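Local coordinates for peptide-binding protein (Photobacterium damsela subsp. piscicida, PDB 6SQX), which cleaves the peptidoglycan of potentially competing bacteria as a secreted NlpC/P60 D,L-endopeptidase, probably through a cysteine-peptidase mechanism, at residues S153-T165 / E169-L181. Residues are numbered along the deposited sequence; the frame is centred on the assembly and turned at random. Where two conformers were deposited one is given.
Sequences SLPTSDAFYNNFT and EGYPFDYIQLSAL. With EDO (1,2-ethanediol), chain H; EDO (1,2-ethanediol), chain P.
The D174 carboxylate bonds to the F160 backbone N, beside a main-chain bond from Y175 N to F160 O, in the long excursion between strands 149-152 and 177-181 of the SH3b1-type domain. With chi1 at 170°, the D174 side chain reaches across to the facing chain. There OD1 accepts a hydrogen bond from F160 N at 2.9 Å and, from the opposite face of the carboxylate plane, one from I176 N, closing an Asx turn. The other oxygen, OD2, forms a salt bridge with R152. The Y175 N to F160 O bond is nearly straight (2.9 Å, 168°). In the conformer given, I176 fits into the bend of 153-165, with CG1 against F160 CB and CD1 near S153 OG and L154 CD1. The Y161 ring crosses D174 at about a right angle, its CE1 3.7 Å from D174 CB, while its OH reaches the edge of the Y171 ring. E169 bends at chi2 (-62°) so that OE1 accepts a hydrogen bond from Y175 OH on its syn side at 2.7 Å. N162 ND2 meets the same oxygen from well above the carboxylate plane, at 3.1 Å. One water completes this end, donating to E169 OE1 and F173 O and accepting from N162 N and G170 N.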
loop_
_atom_site.group_PDB
_atom_site.type_symbol
_atom_site.label_atom_id
_atom_site.label_comp_id
_atom_site.label_asym_id
_atom_site.label_seq_id
_atom_site.Cartn_x
_atom_site.Cartn_y
_atom_site.Cartn_z
ATOM N N SER A 153 -0.504 14.523 1.757
ATOM C CA SER A 153 -0.096 14.985 3.081
ATOM C C SER A 153 -0.521 16.420 3.357
ATOM O O SER A 153 -0.567 16.819 4.529
ATOM C CB SER A 153 1.402 14.837 3.237
ATOM O OG SER A 153 2.109 15.734 2.407
ATOM N N LEU A 154 -0.769 17.221 2.328
ATOM C CA LEU A 154 -1.272 18.585 2.382
ATOM C C LEU A 154 -2.409 18.668 1.380
ATOM O O LEU A 154 -2.424 17.905 0.408
ATOM C CB LEU A 154 -0.184 19.570 1.929
ATOM C CG LEU A 154 1.031 19.688 2.850
ATOM C CD1 LEU A 154 2.085 20.570 2.186
ATOM C CD2 LEU A 154 0.599 20.268 4.217
ATOM N N PRO A 155 -3.352 19.580 1.569
ATOM C CA PRO A 155 -4.520 19.635 0.647
ATOM C C PRO A 155 -4.176 20.330 -0.660
ATOM O O PRO A 155 -4.500 21.504 -0.896
ATOM C CB PRO A 155 -5.558 20.416 1.457
ATOM C CG PRO A 155 -4.723 21.299 2.381
ATOM C CD PRO A 155 -3.551 20.411 2.772
ATOM N N THR A 156 -3.501 19.573 -1.531
ATOM C CA THR A 156 -3.092 20.093 -2.829
ATOM C C THR A 156 -2.827 18.921 -3.752
ATOM O O THR A 156 -2.359 17.862 -3.311
ATOM C CB THR A 156 -1.817 20.965 -2.743
ATOM O OG1 THR A 156 -1.467 21.497 -4.040
ATOM C CG2 THR A 156 -0.640 20.168 -2.197
ATOM N N SER A 157 -3.175 19.120 -5.022
ATOM C CA SER A 157 -2.811 18.181 -6.069
ATOM C C SER A 157 -1.438 18.477 -6.648
ATOM O O SER A 157 -0.935 17.684 -7.459
ATOM C CB SER A 157 -3.865 18.178 -7.178
ATOM O OG SER A 157 -4.029 19.478 -7.709
ATOM N N ASP A 158 -0.831 19.588 -6.256
ATOM C CA ASP A 158 0.498 19.915 -6.742
ATOM C C ASP A 158 1.498 19.009 -6.048
ATOM O O ASP A 158 1.230 18.494 -4.955
ATOM C CB ASP A 158 0.805 21.369 -6.411
ATOM C CG ASP A 158 1.892 21.962 -7.317
ATOM O OD1 ASP A 158 2.392 21.234 -8.214
ATOM O OD2 ASP A 158 2.246 23.154 -7.151
ATOM N N ALA A 159 2.615 18.749 -6.732
ATOM C CA ALA A 159 3.631 17.812 -6.270
ATOM C C ALA A 159 4.717 18.532 -5.497
ATOM O O ALA A 159 4.908 19.753 -5.633
ATOM C CB ALA A 159 4.280 17.107 -7.467
ATOM N N PHE A 160 5.467 17.744 -4.708
ATOM C CA PHE A 160 6.794 18.156 -4.229
ATOM C C PHE A 160 7.773 17.077 -4.671
ATOM O O PHE A 160 7.784 15.981 -4.089
ATOM C CB PHE A 160 6.875 18.325 -2.703
ATOM C CG PHE A 160 8.224 18.817 -2.242
ATOM C CD1 PHE A 160 9.276 17.936 -2.030
ATOM C CD2 PHE A 160 8.447 20.157 -2.072
ATOM C CE1 PHE A 160 10.534 18.381 -1.655
ATOM C CE2 PHE A 160 9.707 20.622 -1.690
ATOM C CZ PHE A 160 10.747 19.725 -1.480
ATOM N N TYR A 161 8.559 17.391 -5.702
ATOM C CA TYR A 161 9.650 16.552 -6.175
ATOM C C TYR A 161 10.979 17.159 -5.761
ATOM O O TYR A 161 11.130 18.383 -5.701
ATOM C CB TYR A 161 9.653 16.486 -7.703
ATOM C CG TYR A 161 8.460 15.803 -8.308
ATOM C CD1 TYR A 161 8.249 14.418 -8.131
ATOM C CD2 TYR A 161 7.591 16.521 -9.122
ATOM C CE1 TYR A 161 7.153 13.782 -8.705
ATOM C CE2 TYR A 161 6.510 15.889 -9.756
ATOM C CZ TYR A 161 6.283 14.525 -9.517
ATOM O OH TYR A 161 5.216 13.887 -10.115
ATOM N N ASN A 162 11.950 16.292 -5.488
ATOM C CA ASN A 162 13.336 16.744 -5.527
ATOM C C ASN A 162 13.778 16.844 -6.997
ATOM O O ASN A 162 13.033 16.472 -7.908
ATOM C CB ASN A 162 14.221 15.775 -4.745
ATOM C CG ASN A 162 13.961 15.833 -3.223
ATOM O OD1 ASN A 162 13.832 16.926 -2.638
ATOM N ND2 ASN A 162 13.877 14.666 -2.596
ATOM N N ASN A 163 14.977 17.370 -7.237
ATOM C CA ASN A 163 15.492 17.532 -8.592
ATOM C C ASN A 163 15.357 16.225 -9.375
ATOM O O ASN A 163 15.918 15.191 -8.998
ATOM C CB ASN A 163 16.967 17.955 -8.522
ATOM C CG ASN A 163 17.546 18.313 -9.884
ATOM O OD1 ASN A 163 17.240 17.651 -10.881
ATOM N ND2 ASN A 163 18.370 19.341 -9.939
ATOM N N PHE A 164 14.579 16.269 -10.453
ATOM C CA PHE A 164 14.188 15.088 -11.219
ATOM C C PHE A 164 15.340 14.506 -12.035
ATOM O O PHE A 164 15.167 13.418 -12.595
ATOM C CB PHE A 164 12.975 15.427 -12.093
ATOM C CG PHE A 164 13.160 16.710 -12.876
ATOM C CD1 PHE A 164 13.868 16.704 -14.045
ATOM C CD2 PHE A 164 12.707 17.936 -12.378
ATOM C CE1 PHE A 164 14.075 17.876 -14.776
ATOM C CE2 PHE A 164 12.902 19.126 -13.083
ATOM C CZ PHE A 164 13.595 19.095 -14.293
ATOM N N THR A 165 16.514 15.158 -12.079
ATOM C CA THR A 165 17.683 14.545 -12.693
ATOM C C THR A 165 18.470 13.669 -11.726
ATOM O O THR A 165 19.437 13.029 -12.141
ATOM C CB THR A 165 18.618 15.606 -13.292
ATOM O OG1 THR A 165 19.211 16.383 -12.244
ATOM C CG2 THR A 165 17.872 16.529 -14.265
ATOM N N GLU A 169 14.564 10.250 -7.911
ATOM C CA GLU A 169 13.769 11.464 -7.714
ATOM C C GLU A 169 13.002 11.784 -9.002
ATOM O O GLU A 169 13.175 11.136 -10.035
ATOM C CB GLU A 169 14.663 12.636 -7.271
ATOM C CG GLU A 169 15.518 12.339 -6.036
ATOM C CD GLU A 169 14.714 12.017 -4.770
ATOM O OE1 GLU A 169 13.517 12.348 -4.642
ATOM O OE2 GLU A 169 15.317 11.417 -3.866
ATOM N N GLY A 170 12.147 12.808 -8.955
ATOM C CA GLY A 170 11.182 13.009 -10.034
ATOM C C GLY A 170 10.087 11.958 -9.919
ATOM O O GLY A 170 10.009 11.180 -8.958
ATOM N N TYR A 171 9.236 11.923 -10.951
ATOM C CA TYR A 171 8.084 11.036 -10.935
ATOM C C TYR A 171 8.557 9.588 -10.800
ATOM O O TYR A 171 9.551 9.198 -11.429
ATOM C CB TYR A 171 7.277 11.228 -12.238
ATOM C CG TYR A 171 6.027 10.402 -12.281
ATOM C CD1 TYR A 171 4.823 10.893 -11.786
ATOM C CD2 TYR A 171 6.039 9.111 -12.830
ATOM C CE1 TYR A 171 3.637 10.122 -11.834
ATOM C CE2 TYR A 171 4.896 8.341 -12.856
ATOM C CZ TYR A 171 3.691 8.836 -12.357
ATOM O OH TYR A 171 2.557 8.037 -12.394
ATOM N N PRO A 172 7.895 8.756 -9.977
ATOM C CA PRO A 172 6.624 9.010 -9.270
ATOM C C PRO A 172 6.818 9.534 -7.830
ATOM O O PRO A 172 5.850 9.501 -7.047
ATOM C CB PRO A 172 5.979 7.603 -9.215
ATOM C CG PRO A 172 7.203 6.635 -9.016
ATOM C CD PRO A 172 8.250 7.312 -9.954
ATOM N N PHE A 173 8.032 9.979 -7.490
ATOM C CA PHE A 173 8.369 10.340 -6.106
ATOM C C PHE A 173 7.924 11.767 -5.757
ATOM O O PHE A 173 8.733 12.646 -5.421
ATOM C CB PHE A 173 9.862 10.130 -5.902
ATOM C CG PHE A 173 10.276 8.701 -6.036
ATOM C CD1 PHE A 173 10.002 7.773 -5.021
ATOM C CD2 PHE A 173 10.842 8.222 -7.240
ATOM C CE1 PHE A 173 10.329 6.413 -5.160
ATOM C CE2 PHE A 173 11.194 6.874 -7.370
ATOM C CZ PHE A 173 10.917 5.964 -6.341
ATOM N N ASP A 174 6.602 11.966 -5.819
ATOM C CA ASP A 174 5.953 13.163 -5.279
ATOM C C ASP A 174 5.738 12.919 -3.796
ATOM O O ASP A 174 4.913 12.096 -3.422
ATOM C CB ASP A 174 4.606 13.328 -5.991
ATOM C CG ASP A 174 3.714 14.403 -5.361
ATOM O OD1 ASP A 174 4.172 15.116 -4.431
ATOM O OD2 ASP A 174 2.557 14.534 -5.796
ATOM N N TYR A 175 6.481 13.638 -2.949
ATOM C CA TYR A 175 6.449 13.288 -1.534
ATOM C C TYR A 175 5.152 13.674 -0.845
ATOM O O TYR A 175 4.922 13.202 0.281
ATOM C CB TYR A 175 7.689 13.874 -0.831
ATOM C CG TYR A 175 8.920 13.127 -1.302
ATOM C CD1 TYR A 175 9.156 11.804 -0.901
ATOM C CD2 TYR A 175 9.774 13.679 -2.253
ATOM C CE1 TYR A 175 10.270 11.088 -1.401
ATOM C CE2 TYR A 175 10.877 12.988 -2.724
ATOM C CZ TYR A 175 11.104 11.689 -2.302
ATOM O OH TYR A 175 12.192 10.988 -2.791
ATOM N N ILE A 176 4.294 14.472 -1.496
ATOM C CA ILE A 176 2.956 14.753 -0.962
ATOM C C ILE A 176 2.050 13.539 -1.071
ATOM O O ILE A 176 1.044 13.441 -0.353
ATOM C CB ILE A 176 2.322 15.962 -1.682
ATOM C CG1 ILE A 176 3.269 17.165 -1.692
ATOM C CG2 ILE A 176 0.962 16.325 -1.077
ATOM C CD1 ILE A 176 3.692 17.634 -0.324
ATOM N N GLN A 177 2.370 12.595 -1.962
ATOM C CA GLN A 177 1.498 11.462 -2.221
ATOM C C GLN A 177 1.673 10.380 -1.151
ATOM O O GLN A 177 2.788 9.871 -0.953
ATOM C CB GLN A 177 1.828 10.911 -3.609
ATOM C CG GLN A 177 0.934 9.673 -3.997
ATOM C CD GLN A 177 -0.586 9.945 -3.790
ATOM O OE1 GLN A 177 -1.079 11.070 -4.090
ATOM N NE2 GLN A 177 -1.312 8.944 -3.237
ATOM N N LEU A 178 0.584 10.007 -0.459
ATOM C CA LEU A 178 0.721 9.067 0.652
ATOM C C LEU A 178 0.135 7.682 0.404
ATOM O O LEU A 178 0.799 6.665 0.688
ATOM C CB LEU A 178 0.025 9.629 1.888
ATOM C CG LEU A 178 0.646 10.904 2.452
ATOM C CD1 LEU A 178 -0.121 11.327 3.731
ATOM C CD2 LEU A 178 2.162 10.756 2.762
ATOM N N SER A 179 -1.120 7.599 -0.050
ATOM C CA SER A 179 -1.790 6.306 -0.171
ATOM C C SER A 179 -2.871 6.387 -1.238
ATOM O O SER A 179 -3.305 7.478 -1.614
ATOM C CB SER A 179 -2.479 5.904 1.138
ATOM O OG SER A 179 -1.504 5.800 2.165
ATOM N N ALA A 180 -3.349 5.215 -1.673
ATOM C CA ALA A 180 -4.506 5.137 -2.560
ATOM C C ALA A 180 -5.593 4.365 -1.825
ATOM O O ALA A 180 -5.403 3.179 -1.518
ATOM C CB ALA A 180 -4.147 4.377 -3.840
ATOM N N LEU A 181 -6.727 5.025 -1.541
ATOM C CA LEU A 181 -7.854 4.391 -0.847
ATOM C C LEU A 181 -9.002 4.130 -1.808
ATOM O O LEU A 181 -9.369 5.003 -2.599
ATOM C CB LEU A 181 -8.372 5.256 0.330
ATOM C CG LEU A 181 -7.424 5.550 1.485
ATOM C CD1 LEU A 181 -8.101 6.450 2.522
ATOM C CD2 LEU A 181 -6.935 4.267 2.109
HETATM C C1 EDO H . 11.390 15.134 0.463
HETATM O O1 EDO H . 12.095 16.110 1.256
HETATM C C2 EDO H . 12.095 13.790 0.552
HETATM O O2 EDO H . 13.453 13.950 0.075
HETATM C C1 EDO P . 12.741 7.034 -2.325
HETATM O O1 EDO P . 12.181 8.012 -1.463
HETATM C C2 EDO P . 13.222 7.816 -3.534
HETATM O O2 EDO P . 13.981 6.970 -4.402
HETATM O O HOH W 1 4.576 14.443 2.676
HETATM O O HOH W 2 1.254 15.224 -8.088
HETATM O O HOH W 3 11.382 13.422 -6.105
HETATM O O HOH W 4 13.602 11.320 -13.166
#